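Local coordinates for protein lectin 2 (Agrocybe aegerita, PDB 4TQJ) that binds sugars, specifically recognising the N-acetylglucosamine unit at the non-reducing end of a glycan, at residues K359-S364 with A377-F382; R339-D344 with I354-K359; C350-G355 with V363-G368. The protein carries 1 engineered substitution. One frame throughout, in Å; residues are numbered along the deposited sequence.

How the interactions relate
The three contacts build one four-stranded antiparallel sheet, strands 339-343, 352-356, 361-364 and 376-379, each next to its neighbours in chain order. The sheet has the form of a beta-propeller blade, consistent with the FG-GAP-like repeats of the chain. From the N terminus, interaction 2 comes first: it closes the hairpin of the first two strands. Interaction 3 closes the next hairpin and shares I354 and G355 with interaction 2. Its loop is entered before interaction 2 ends, so the two overlap along the chain. Interaction 1 follows interaction 2 in series, sharing K359. It closes the last hairpin, shares V363 and S364 with interaction 3, and adds strand 376-379 at the far edge from strand 339-343.

Interaction 1: K359-S364 with A377-F382; sequences KETLVS and ALTNDF
The carbonyl oxygen of T361 is gripped by two backbone N-H groups. L378 N reaches T361 O at 3.0 Å, and T379 N makes a second, weak bond to it at 3.4 Å. In return T361 N gives a short bond of 2.7 Å to T379 O. L378 and T379 thus both face T361, which defines a classic beta bulge. It shifts the register by one residue in the hairpin of strands 361-364 and 376-379, the outer hairpin of a propeller blade. Beyond the bulge the T361 side chain takes over. With chi1 at -73°, OG1 lies beside its own backbone N and points at the turn after the strand. It donates to D381 O at 2.7 Å, in the plane of that carbonyl. The turn is also held from within: D381 N bonds T379 OG1 at 3.1 Å, an ST turn. The apolar contacts are lighter. T361 CG2 runs alongside L378 CD2, both pointing the same way. V363 CG1 meets L378 CB at 4.1 Å, and on the other face L362 CD2 lies 3.7 Å from A377 CA. L378 also packs on V36 of the second subunit.

Interaction 2: R339-D344 with I354-K359; sequences RRFVVD and IGFGEK
F341 leans along its own strand and ends on the ring of F356. Its CB rests on I354 CG2 at 3.8 Å. Next, CD2 lies near the same methyl and near the I354 carbonyl oxygen, which sits at the edge of the F341 ring. CE2 then stands over the centre of the F356 ring, 3.6 Å above its plane. CZ follows beside it, 3.9 Å from F356 CE2. The pair is edge-to-face, with the edge of F341 turned to the face of F356. The planes are 55° apart and the ring centres 5.0 Å. A chi1 of -46° sets CG of F341 beside its backbone N, so the ring leans back toward the R339 end of the strand, where F356 stands. I354 CD1 meets the F356 ring at its edge, in plane. R339 adds its CB and CD near F356 CD2, and its guanidinium continues to W389 O and T394 OG1.

Below these side chains the backbones pair as antiparallel strands of a propeller blade. F341 and I354 exchange two bonds, F341 N to I354 O at 3.0 Å and I354 N to F341 O. R339 and F356 exchange two more, F356 N to R339 O at 2.8 Å and a longer one from R339 N to F356 O. Between them R340 and G355 form a non-hydrogen-bonded pair, and the R340 side chain leaves from the face opposite F341; its CG passes over G355 CA.

The contact therefore divides its chemistry in two: backbone bonds fix the register, while apolar and aromatic packing holds the face with F341, I354 and F356, with strand 395-399 touching both phenylalanines.

Interaction 3: C350-G355 with V363-G368; sequences CADIIG and VSYNDG
N366 extends the hairpin past its last bridge by using side chain and backbone together. Its ND2 donates to A351 O at 3.0 Å, with the acceptor lying in the amide plane. Its N donates to D352 OD1 at 2.8 Å, on the anti lone pair of that oxygen. Its OD1 accepts from G368 N at 2.9 Å, which makes an Asx turn. CG of N366 stands anti to its backbone N (chi1 -167°), and this reaches the amide across to A351. D352 OD1 also touches N366 CB; the two side chains cross at about a right angle, with carboxylate and amide planes 82° apart. The other D352 oxygen, OD2, accepts from L345 N. C350 flanks the amide: its CB lies 3.5 Å from N366 ND2. D352 CG also meets the edge of the Y365 ring. Toward the strands, ordinary pairing takes over. I353 and S364 exchange two bonds, S364 N to I353 O at 2.8 Å and I353 N to S364 O at 3.1 Å. Next to them V363 CG2 packs on I354 CB. Strands 352-356 and 361-364 are the central pair of the blade: strand 339-343 flanks the first, and strand 376-379 flanks the second, where L378 touches I354.

Interaction 1: K359-S364 with A377-F382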
loop_
_atom_site.group_PDB
_atom_site.type_symbol
_atom_site.label_atom_id
_atom_site.label_comp_id
_atom_site.label_asym_id
_atom_site.label_seq_id
_atom_site.Cartn_x
_atom_site.Cartn_y
_atom_site.Cartn_z
ATOM N N LYS A 359 -14.559 -22.038 11.042
ATOM C CA LYS A 359 -13.513 -22.759 10.321
ATOM C C LYS A 359 -13.056 -22.012 9.066
ATOM O O LYS A 359 -12.086 -22.410 8.414
ATOM C CB LYS A 359 -14.025 -24.144 9.912
ATOM C CG LYS A 359 -14.875 -24.837 10.974
ATOM C CD LYS A 359 -14.162 -24.930 12.328
ATOM C CE LYS A 359 -13.275 -26.156 12.426
ATOM N NZ LYS A 359 -14.040 -27.425 12.191
ATOM N N GLU A 360 -13.766 -20.939 8.728
ATOM C CA GLU A 360 -13.477 -20.163 7.532
ATOM C C GLU A 360 -13.560 -18.661 7.782
ATOM O O GLU A 360 -14.345 -18.199 8.610
ATOM C CB GLU A 360 -14.473 -20.508 6.423
ATOM C CG GLU A 360 -14.202 -21.783 5.674
ATOM C CD GLU A 360 -15.111 -21.919 4.473
ATOM O OE1 GLU A 360 -16.334 -22.067 4.675
ATOM O OE2 GLU A 360 -14.611 -21.858 3.327
ATOM N N THR A 361 -12.758 -17.907 7.041
ATOM C CA THR A 361 -12.900 -16.459 6.963
ATOM C C THR A 361 -13.675 -16.109 5.694
ATOM O O THR A 361 -13.226 -16.396 4.584
ATOM C CB THR A 361 -11.531 -15.774 6.929
ATOM O OG1 THR A 361 -10.929 -15.856 8.229
ATOM C CG2 THR A 361 -11.673 -14.308 6.517
ATOM N N LEU A 362 -14.851 -15.511 5.866
ATOM C CA LEU A 362 -15.740 -15.211 4.754
ATOM C C LEU A 362 -15.824 -13.720 4.489
ATOM O O LEU A 362 -15.570 -12.897 5.370
ATOM C CB LEU A 362 -17.145 -15.733 5.040
ATOM C CG LEU A 362 -17.265 -17.210 5.409
ATOM C CD1 LEU A 362 -18.739 -17.564 5.576
ATOM C CD2 LEU A 362 -16.628 -18.060 4.342
ATOM N N VAL A 363 -16.203 -13.370 3.273
ATOM C CA VAL A 363 -16.242 -11.974 2.907
ATOM C C VAL A 363 -17.410 -11.762 1.963
ATOM O O VAL A 363 -17.760 -12.644 1.184
ATOM C CB VAL A 363 -14.887 -11.543 2.262
ATOM C CG1 VAL A 363 -14.681 -12.246 0.940
ATOM C CG2 VAL A 363 -14.812 -10.037 2.066
ATOM N N SER A 364 -18.033 -10.597 2.056
ATOM C CA SER A 364 -18.974 -10.177 1.039
ATOM C C SER A 364 -18.639 -8.750 0.643
ATOM O O SER A 364 -18.450 -7.897 1.506
ATOM C CB SER A 364 -20.411 -10.277 1.559
ATOM O OG SER A 364 -21.296 -9.577 0.712
ATOM N N ALA A 377 -15.678 -17.671 0.366
ATOM C CA ALA A 377 -14.629 -18.158 1.251
ATOM C C ALA A 377 -13.309 -17.553 0.815
ATOM O O ALA A 377 -12.823 -17.836 -0.274
ATOM C CB ALA A 377 -14.555 -19.681 1.198
ATOM N N LEU A 378 -12.732 -16.712 1.663
ATOM C CA LEU A 378 -11.478 -16.044 1.354
ATOM C C LEU A 378 -10.275 -16.864 1.823
ATOM O O LEU A 378 -9.272 -16.949 1.114
ATOM C CB LEU A 378 -11.467 -14.636 1.967
ATOM C CG LEU A 378 -10.191 -13.796 2.085
ATOM C CD1 LEU A 378 -9.653 -13.359 0.728
ATOM C CD2 LEU A 378 -10.493 -12.572 2.937
ATOM N N THR A 379 -10.374 -17.461 3.011
ATOM C CA THR A 379 -9.296 -18.312 3.545
ATOM C C THR A 379 -9.699 -19.089 4.817
ATOM O O THR A 379 -10.594 -18.671 5.552
ATOM C CB THR A 379 -8.010 -17.498 3.834
ATOM O OG1 THR A 379 -6.994 -18.364 4.351
ATOM C CG2 THR A 379 -8.282 -16.396 4.844
ATOM N N ASN A 380 -9.048 -20.225 5.063
ATOM C CA ASN A 380 -9.242 -20.963 6.312
ATOM C C ASN A 380 -8.560 -20.263 7.472
ATOM O O ASN A 380 -8.912 -20.470 8.626
ATOM C CB ASN A 380 -8.693 -22.392 6.218
ATOM C CG ASN A 380 -9.532 -23.291 5.333
ATOM O OD1 ASN A 380 -10.756 -23.168 5.277
ATOM N ND2 ASN A 380 -8.872 -24.209 4.635
ATOM N N ASP A 381 -7.573 -19.432 7.157
ATOM C CA ASP A 381 -6.782 -18.757 8.182
ATOM C C ASP A 381 -7.589 -17.670 8.907
ATOM O O ASP A 381 -8.554 -17.131 8.360
ATOM C CB ASP A 381 -5.519 -18.156 7.548
ATOM C CG ASP A 381 -4.713 -19.185 6.750
ATOM O OD1 ASP A 381 -4.455 -20.296 7.269
ATOM O OD2 ASP A 381 -4.346 -18.886 5.593
ATOM N N PHE A 382 -7.172 -17.372 10.134
ATOM C CA PHE A 382 -7.791 -16.379 11.020
ATOM C C PHE A 382 -9.117 -16.801 11.647
ATOM O O PHE A 382 -9.582 -16.163 12.592
ATOM C CB PHE A 382 -7.903 -14.996 10.361
ATOM C CG PHE A 382 -6.580 -14.422 9.945
ATOM C CD1 PHE A 382 -5.687 -13.950 10.893
ATOM C CD2 PHE A 382 -6.224 -14.377 8.613
ATOM C CE1 PHE A 382 -4.466 -13.434 10.516
ATOM C CE2 PHE A 382 -5.004 -13.863 8.231
ATOM C CZ PHE A 382 -4.130 -13.386 9.183
#

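Interaction 2: R339-D344 with I354-K359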
loop_
_atom_site.group_PDB
_atom_site.type_symbol
_atom_site.label_atom_id
_atom_site.label_comp_id
_atom_site.label_asym_id
_atom_site.label_seq_id
_atom_site.Cartn_x
_atom_site.Cartn_y
_atom_site.Cartn_z
ATOM N N ARG A 339 -15.216 -13.082 14.860
ATOM C CA ARG A 339 -14.876 -11.676 14.723
ATOM C C ARG A 339 -15.487 -11.146 13.444
ATOM O O ARG A 339 -15.314 -11.733 12.383
ATOM C CB ARG A 339 -13.361 -11.497 14.702
ATOM C CG ARG A 339 -12.686 -11.696 16.052
ATOM C CD ARG A 339 -11.183 -11.431 15.962
ATOM N NE ARG A 339 -10.531 -11.494 17.273
ATOM C CZ ARG A 339 -9.962 -12.586 17.780
ATOM N NH1 ARG A 339 -9.955 -13.710 17.087
ATOM N NH2 ARG A 339 -9.392 -12.551 18.982
ATOM N N ARG A 340 -16.212 -10.037 13.538
ATOM C CA ARG A 340 -16.743 -9.406 12.335
ATOM C C ARG A 340 -16.280 -7.956 12.190
ATOM O O ARG A 340 -16.098 -7.252 13.185
ATOM C CB ARG A 340 -18.270 -9.526 12.283
ATOM C CG ARG A 340 -18.738 -10.951 11.930
ATOM C CD ARG A 340 -20.157 -11.215 12.412
ATOM N NE ARG A 340 -20.191 -11.406 13.862
ATOM C CZ ARG A 340 -21.300 -11.646 14.555
ATOM N NH1 ARG A 340 -22.460 -11.726 13.932
ATOM N NH2 ARG A 340 -21.248 -11.805 15.870
ATOM N N PHE A 341 -16.073 -7.539 10.941
ATOM C CA PHE A 341 -15.578 -6.204 10.637
ATOM C C PHE A 341 -16.340 -5.611 9.464
ATOM O O PHE A 341 -16.801 -6.325 8.564
ATOM C CB PHE A 341 -14.083 -6.227 10.282
ATOM C CG PHE A 341 -13.236 -7.059 11.215
ATOM C CD1 PHE A 341 -12.519 -6.466 12.233
ATOM C CD2 PHE A 341 -13.153 -8.442 11.060
ATOM C CE1 PHE A 341 -11.721 -7.237 13.086
ATOM C CE2 PHE A 341 -12.367 -9.211 11.911
ATOM C CZ PHE A 341 -11.642 -8.603 12.918
ATOM N N VAL A 342 -16.461 -4.295 9.482
ATOM C CA VAL A 342 -17.060 -3.553 8.385
ATOM C C VAL A 342 -16.031 -2.512 7.945
ATOM O O VAL A 342 -15.864 -1.474 8.591
ATOM C CB VAL A 342 -18.379 -2.886 8.805
ATOM C CG1 VAL A 342 -19.048 -2.225 7.603
ATOM C CG2 VAL A 342 -19.320 -3.919 9.481
ATOM N N VAL A 343 -15.313 -2.824 6.866
ATOM C CA VAL A 343 -14.188 -2.009 6.394
ATOM C C VAL A 343 -14.031 -2.122 4.879
ATOM O O VAL A 343 -14.404 -3.118 4.296
ATOM C CB VAL A 343 -12.837 -2.439 7.049
ATOM C CG1 VAL A 343 -12.809 -2.138 8.551
ATOM C CG2 VAL A 343 -12.540 -3.898 6.777
ATOM N N ASP A 344 -13.457 -1.106 4.249
ATOM C CA ASP A 344 -13.199 -1.161 2.819
ATOM C C ASP A 344 -12.010 -2.086 2.575
ATOM O O ASP A 344 -10.919 -1.875 3.113
ATOM C CB ASP A 344 -12.911 0.243 2.271
ATOM C CG ASP A 344 -12.927 0.302 0.756
ATOM O OD1 ASP A 344 -13.459 -0.649 0.136
ATOM O OD2 ASP A 344 -12.410 1.308 0.187
ATOM N N ILE A 354 -16.302 -8.589 6.354
ATOM C CA ILE A 354 -15.474 -9.776 6.496
ATOM C C ILE A 354 -15.703 -10.372 7.877
ATOM O O ILE A 354 -15.829 -9.651 8.868
ATOM C CB ILE A 354 -13.973 -9.483 6.269
ATOM C CG1 ILE A 354 -13.131 -10.748 6.506
ATOM C CG2 ILE A 354 -13.501 -8.379 7.195
ATOM C CD1 ILE A 354 -11.655 -10.600 6.110
ATOM N N GLY A 355 -15.784 -11.693 7.932
ATOM C CA GLY A 355 -16.071 -12.377 9.180
ATOM C C GLY A 355 -15.140 -13.548 9.381
ATOM O O GLY A 355 -15.014 -14.388 8.493
ATOM N N PHE A 356 -14.474 -13.589 10.535
ATOM C CA PHE A 356 -13.630 -14.719 10.896
ATOM C C PHE A 356 -14.517 -15.743 11.598
ATOM O O PHE A 356 -14.834 -15.585 12.775
ATOM C CB PHE A 356 -12.494 -14.290 11.833
ATOM C CG PHE A 356 -11.550 -13.250 11.240
ATOM C CD1 PHE A 356 -11.650 -12.858 9.916
ATOM C CD2 PHE A 356 -10.574 -12.662 12.028
ATOM C CE1 PHE A 356 -10.777 -11.896 9.385
ATOM C CE2 PHE A 356 -9.715 -11.699 11.511
ATOM C CZ PHE A 356 -9.821 -11.316 10.184
ATOM N N GLY A 357 -14.922 -16.777 10.869
ATOM C CA GLY A 357 -15.905 -17.735 11.361
ATOM C C GLY A 357 -15.344 -18.916 12.136
ATOM O O GLY A 357 -14.238 -18.859 12.665
ATOM N N GLU A 358 -16.126 -19.988 12.220
ATOM C CA GLU A 358 -15.722 -21.164 12.983
ATOM C C GLU A 358 -14.498 -21.822 12.351
ATOM O O GLU A 358 -13.525 -22.112 13.036
ATOM C CB GLU A 358 -16.874 -22.178 13.081
ATOM C CG GLU A 358 -16.618 -23.309 14.062
ATOM C CD GLU A 358 -16.737 -22.886 15.516
ATOM O OE1 GLU A 358 -16.924 -21.686 15.797
ATOM O OE2 GLU A 358 -16.651 -23.761 16.394
ATOM N N LYS A 359 -14.559 -22.038 11.042
ATOM C CA LYS A 359 -13.513 -22.759 10.321
ATOM C C LYS A 359 -13.056 -22.012 9.066
ATOM O O LYS A 359 -12.086 -22.410 8.414
ATOM C CB LYS A 359 -14.025 -24.144 9.912
ATOM C CG LYS A 359 -14.875 -24.837 10.974
ATOM C CD LYS A 359 -14.162 -24.930 12.328
ATOM C CE LYS A 359 -13.275 -26.156 12.426
ATOM N NZ LYS A 359 -14.040 -27.425 12.191
#

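Interaction 3: C350-G355 with V363-G368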
loop_
_atom_site.group_PDB
_atom_site.type_symbol
_atom_site.label_atom_id
_atom_site.label_comp_id
_atom_site.label_asym_id
_atom_site.label_seq_id
_atom_site.Cartn_x
_atom_site.Cartn_y
_atom_site.Cartn_z
ATOM N N CYS A 350 -16.465 2.192 -0.137
ATOM C CA CYS A 350 -17.717 1.594 0.316
ATOM C C CYS A 350 -17.391 0.340 1.116
ATOM O O CYS A 350 -16.799 -0.601 0.587
ATOM C CB CYS A 350 -18.612 1.266 -0.881
ATOM S SG CYS A 350 -18.906 2.706 -1.922
ATOM N N ALA A 351 -17.745 0.341 2.400
ATOM C CA ALA A 351 -17.236 -0.689 3.303
ATOM C C ALA A 351 -17.731 -2.083 2.966
ATOM O O ALA A 351 -18.896 -2.289 2.627
ATOM C CB ALA A 351 -17.511 -0.348 4.759
ATOM N N ASP A 352 -16.829 -3.048 3.078
ATOM C CA ASP A 352 -17.174 -4.418 2.805
ATOM C C ASP A 352 -17.316 -5.138 4.134
ATOM O O ASP A 352 -17.076 -4.551 5.206
ATOM C CB ASP A 352 -16.084 -5.055 1.935
ATOM C CG ASP A 352 -15.751 -4.201 0.730
ATOM O OD1 ASP A 352 -16.632 -4.075 -0.141
ATOM O OD2 ASP A 352 -14.641 -3.617 0.661
ATOM N N ILE A 353 -17.705 -6.405 4.072
ATOM C CA ILE A 353 -17.925 -7.166 5.287
ATOM C C ILE A 353 -17.065 -8.407 5.282
ATOM O O ILE A 353 -17.074 -9.175 4.317
ATOM C CB ILE A 353 -19.413 -7.533 5.461
ATOM C CG1 ILE A 353 -20.191 -6.313 5.972
ATOM C CG2 ILE A 353 -19.565 -8.720 6.410
ATOM C CD1 ILE A 353 -21.669 -6.340 5.647
ATOM N N ILE A 354 -16.302 -8.589 6.354
ATOM C CA ILE A 354 -15.474 -9.776 6.496
ATOM C C ILE A 354 -15.703 -10.372 7.877
ATOM O O ILE A 354 -15.829 -9.651 8.868
ATOM C CB ILE A 354 -13.973 -9.483 6.269
ATOM C CG1 ILE A 354 -13.131 -10.748 6.506
ATOM C CG2 ILE A 354 -13.501 -8.379 7.195
ATOM C CD1 ILE A 354 -11.655 -10.600 6.110
ATOM N N GLY A 355 -15.784 -11.693 7.932
ATOM C CA GLY A 355 -16.071 -12.377 9.180
ATOM C C GLY A 355 -15.140 -13.548 9.381
ATOM O O GLY A 355 -15.014 -14.388 8.493
ATOM N N VAL A 363 -16.203 -13.370 3.273
ATOM C CA VAL A 363 -16.242 -11.974 2.907
ATOM C C VAL A 363 -17.410 -11.762 1.963
ATOM O O VAL A 363 -17.760 -12.644 1.184
ATOM C CB VAL A 363 -14.887 -11.543 2.262
ATOM C CG1 VAL A 363 -14.681 -12.246 0.940
ATOM C CG2 VAL A 363 -14.812 -10.037 2.066
ATOM N N SER A 364 -18.033 -10.597 2.056
ATOM C CA SER A 364 -18.974 -10.177 1.039
ATOM C C SER A 364 -18.639 -8.750 0.643
ATOM O O SER A 364 -18.450 -7.897 1.506
ATOM C CB SER A 364 -20.411 -10.277 1.559
ATOM O OG SER A 364 -21.296 -9.577 0.712
ATOM N N TYR A 365 -18.567 -8.492 -0.660
ATOM C CA TYR A 365 -18.151 -7.189 -1.139
ATOM C C TYR A 365 -19.298 -6.235 -1.422
ATOM O O TYR A 365 -20.314 -6.617 -2.001
ATOM C CB TYR A 365 -17.237 -7.331 -2.361
ATOM C CG TYR A 365 -15.999 -8.124 -2.047
ATOM C CD1 TYR A 365 -15.011 -7.597 -1.230
ATOM C CD2 TYR A 365 -15.835 -9.420 -2.522
ATOM C CE1 TYR A 365 -13.880 -8.323 -0.917
ATOM C CE2 TYR A 365 -14.707 -10.159 -2.214
ATOM C CZ TYR A 365 -13.731 -9.603 -1.413
ATOM O OH TYR A 365 -12.606 -10.322 -1.093
ATOM N N ASN A 366 -19.121 -4.990 -0.990
ATOM C CA ASN A 366 -20.073 -3.919 -1.255
ATOM C C ASN A 366 -20.093 -3.691 -2.750
ATOM O O ASN A 366 -19.058 -3.817 -3.399
ATOM C CB ASN A 366 -19.612 -2.653 -0.528
ATOM C CG ASN A 366 -20.673 -1.574 -0.481
ATOM O OD1 ASN A 366 -21.361 -1.309 -1.466
ATOM N ND2 ASN A 366 -20.800 -0.928 0.679
ATOM N N ASP A 367 -21.251 -3.375 -3.317
ATOM C CA ASP A 367 -21.313 -3.209 -4.771
ATOM C C ASP A 367 -21.000 -1.768 -5.194
ATOM O O ASP A 367 -21.053 -1.437 -6.373
ATOM C CB ASP A 367 -22.666 -3.684 -5.339
ATOM C CG ASP A 367 -23.817 -2.754 -4.976
ATOM O OD1 ASP A 367 -24.903 -2.892 -5.581
ATOM O OD2 ASP A 367 -23.630 -1.880 -4.102
ATOM N N GLY A 368 -20.655 -0.921 -4.230
ATOM C CA GLY A 368 -20.400 0.479 -4.506
ATOM C C GLY A 368 -21.627 1.340 -4.248
ATOM O O GLY A 368 -21.575 2.567 -4.368
#